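Local coordinates for fructose-bisphosphate aldolase class I (Thermoproteus tenax, PDB 1W8S), which is a class I aldolase of the DeoC/LacD family, built on a TIM-barrel fold, and is modelled here with 1,6-di-O-phosphono-beta-D-fructofuranose bound, at residues L77-K82 with E99-L104. The protein carries 2 engineered substitutions. Residues are numbered along the deposited sequence; the frame is centred on the assembly and turned at random.
Sequences LKLNGK and EEAVSL
L77 of strand 75-81 meets A101 of helix 98-103 and the nearby L104. All cross-segment contacts are apolar; no hydrogen bond links the two segments. L77 CG lies 3.8 Å from A101 CB, and L77 CB is almost as near, so the methyl of A101 rests against the base of the leucine. L77 CG is anti to the backbone N (chi1 -160°), which brings it up against that methyl. L77 CD2 turns to L104 and comes 4.1 Å from L104 CD1, one methyl of each leucine meeting at a slant. The end of L79 also comes near, with L79 CD2 4.3 Å from A101 CB. The A101 methyl thus touches both leucines, L77 closely and L79 more loosely.

Outside the pair, A65 also packs on L77, while V109 touches both L79 and A101. L104 lies against R62 and E66 of the helix 62-68.

The polar bonds of K78 and N80 lie apart from this apolar contact. K78 takes no part in it; its NZ bonds to N80 O at 3.1 Å. NZ approaches from above the carbonyl plane, 72° out of it. A weaker bond runs to N80 OD1. N80 ND2 is held by the backbone oxygens of S92 and T112.

This is strand-to-helix packing in a TIM barrel. The leucines L77 and L79 face the outer helical layer, whereas K78 faces the barrel interior. The contact joins the short helix 98-103 to the outer face of the barrel strand 75-81.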
loop_
_atom_site.group_PDB
_atom_site.type_symbol
_atom_site.label_atom_id
_atom_site.label_comp_id
_atom_site.label_asym_id
_atom_site.label_seq_id
_atom_site.Cartn_x
_atom_site.Cartn_y
_atom_site.Cartn_z
ATOM N N LEU E 77 -7.836 8.251 -24.420
ATOM C CA LEU E 77 -7.115 7.103 -23.858
ATOM C C LEU E 77 -7.700 6.767 -22.488
ATOM O O LEU E 77 -7.632 7.553 -21.528
ATOM C CB LEU E 77 -5.638 7.402 -23.787
ATOM C CG LEU E 77 -4.591 6.312 -23.677
ATOM C CD1 LEU E 77 -4.958 5.257 -22.695
ATOM C CD2 LEU E 77 -4.398 5.697 -25.031
ATOM N N LYS E 78 -8.375 5.620 -22.439
ATOM C CA LYS E 78 -8.956 5.062 -21.235
ATOM C C LYS E 78 -7.833 4.476 -20.389
ATOM O O LYS E 78 -7.202 3.496 -20.796
ATOM C CB LYS E 78 -9.913 3.934 -21.637
ATOM C CG LYS E 78 -10.585 3.201 -20.484
ATOM C CD LYS E 78 -11.198 4.153 -19.548
ATOM C CE LYS E 78 -12.099 3.462 -18.510
ATOM N NZ LYS E 78 -11.684 2.127 -18.149
ATOM N N LEU E 79 -7.536 5.114 -19.263
ATOM C CA LEU E 79 -6.301 4.831 -18.514
ATOM C C LEU E 79 -6.388 3.603 -17.623
ATOM O O LEU E 79 -5.379 2.941 -17.418
ATOM C CB LEU E 79 -5.852 6.018 -17.642
ATOM C CG LEU E 79 -5.556 7.305 -18.398
ATOM C CD1 LEU E 79 -5.545 8.444 -17.403
ATOM C CD2 LEU E 79 -4.238 7.210 -19.096
ATOM N N ASN E 80 -7.559 3.324 -17.061
ATOM C CA ASN E 80 -7.691 2.202 -16.154
ATOM C C ASN E 80 -8.440 1.084 -16.843
ATOM O O ASN E 80 -8.724 1.174 -18.022
ATOM C CB ASN E 80 -8.241 2.555 -14.750
ATOM C CG ASN E 80 -9.575 3.301 -14.744
ATOM O OD1 ASN E 80 -10.066 3.763 -15.772
ATOM N ND2 ASN E 80 -10.127 3.479 -13.541
ATOM N N GLY E 81 -8.731 0.016 -16.136
ATOM C CA GLY E 81 -9.494 -1.072 -16.723
ATOM C C GLY E 81 -9.495 -2.266 -15.820
ATOM O O GLY E 81 -8.529 -2.518 -15.077
ATOM N N LYS E 82 -10.640 -2.947 -15.793
ATOM C CA LYS E 82 -10.840 -4.171 -15.030
ATOM C C LYS E 82 -11.631 -5.147 -15.895
ATOM O O LYS E 82 -12.148 -4.767 -16.930
ATOM C CB LYS E 82 -11.592 -3.907 -13.723
ATOM C CG LYS E 82 -13.058 -3.437 -13.881
ATOM C CD LYS E 82 -13.888 -3.613 -12.614
ATOM C CE LYS E 82 -14.476 -4.988 -12.459
ATOM N NZ LYS E 82 -15.601 -5.312 -13.440
ATOM N N GLU E 99 1.214 10.900 -19.152
ATOM C CA GLU E 99 2.355 11.238 -20.021
ATOM C C GLU E 99 2.430 10.249 -21.213
ATOM O O GLU E 99 2.680 10.639 -22.361
ATOM C CB GLU E 99 3.665 11.250 -19.216
ATOM C CG GLU E 99 4.903 11.444 -20.081
ATOM C CD GLU E 99 6.223 11.571 -19.312
ATOM O OE1 GLU E 99 6.209 11.854 -18.111
ATOM O OE2 GLU E 99 7.256 11.450 -19.971
ATOM N N GLU E 100 2.210 8.961 -20.941
ATOM C CA GLU E 100 2.269 7.963 -21.997
ATOM C C GLU E 100 1.100 8.155 -22.968
ATOM O O GLU E 100 1.254 7.952 -24.168
ATOM C CB GLU E 100 2.235 6.557 -21.432
ATOM C CG GLU E 100 3.500 6.160 -20.709
ATOM C CD GLU E 100 3.317 4.925 -19.878
ATOM O OE1 GLU E 100 2.648 5.019 -18.839
ATOM O OE2 GLU E 100 3.810 3.860 -20.289
ATOM N N ALA E 101 -0.056 8.549 -22.450
ATOM C CA ALA E 101 -1.228 8.860 -23.294
ATOM C C ALA E 101 -0.934 9.968 -24.310
ATOM O O ALA E 101 -1.324 9.886 -25.484
ATOM C CB ALA E 101 -2.404 9.225 -22.435
ATOM N N VAL E 102 -0.256 11.015 -23.840
ATOM C CA VAL E 102 0.200 12.059 -24.697
ATOM C C VAL E 102 1.071 11.497 -25.805
ATOM O O VAL E 102 0.825 11.783 -26.987
ATOM C CB VAL E 102 0.945 13.138 -23.909
ATOM C CG1 VAL E 102 1.647 14.096 -24.853
ATOM C CG2 VAL E 102 -0.079 13.886 -23.041
ATOM N N SER E 103 2.045 10.658 -25.443
ATOM C CA SER E 103 2.908 10.012 -26.444
ATOM C C SER E 103 2.139 9.115 -27.464
ATOM O O SER E 103 2.563 8.969 -28.611
ATOM C CB SER E 103 4.021 9.199 -25.768
ATOM O OG SER E 103 4.857 8.566 -26.748
ATOM N N LEU E 104 1.007 8.577 -27.036
ATOM C CA LEU E 104 0.157 7.700 -27.830
ATOM C C LEU E 104 -0.836 8.456 -28.741
ATOM O O LEU E 104 -1.569 7.835 -29.529
ATOM C CB LEU E 104 -0.556 6.714 -26.885
ATOM C CG LEU E 104 0.336 5.617 -26.296
ATOM C CD1 LEU E 104 -0.406 4.791 -25.299
ATOM C CD2 LEU E 104 0.926 4.730 -27.374
#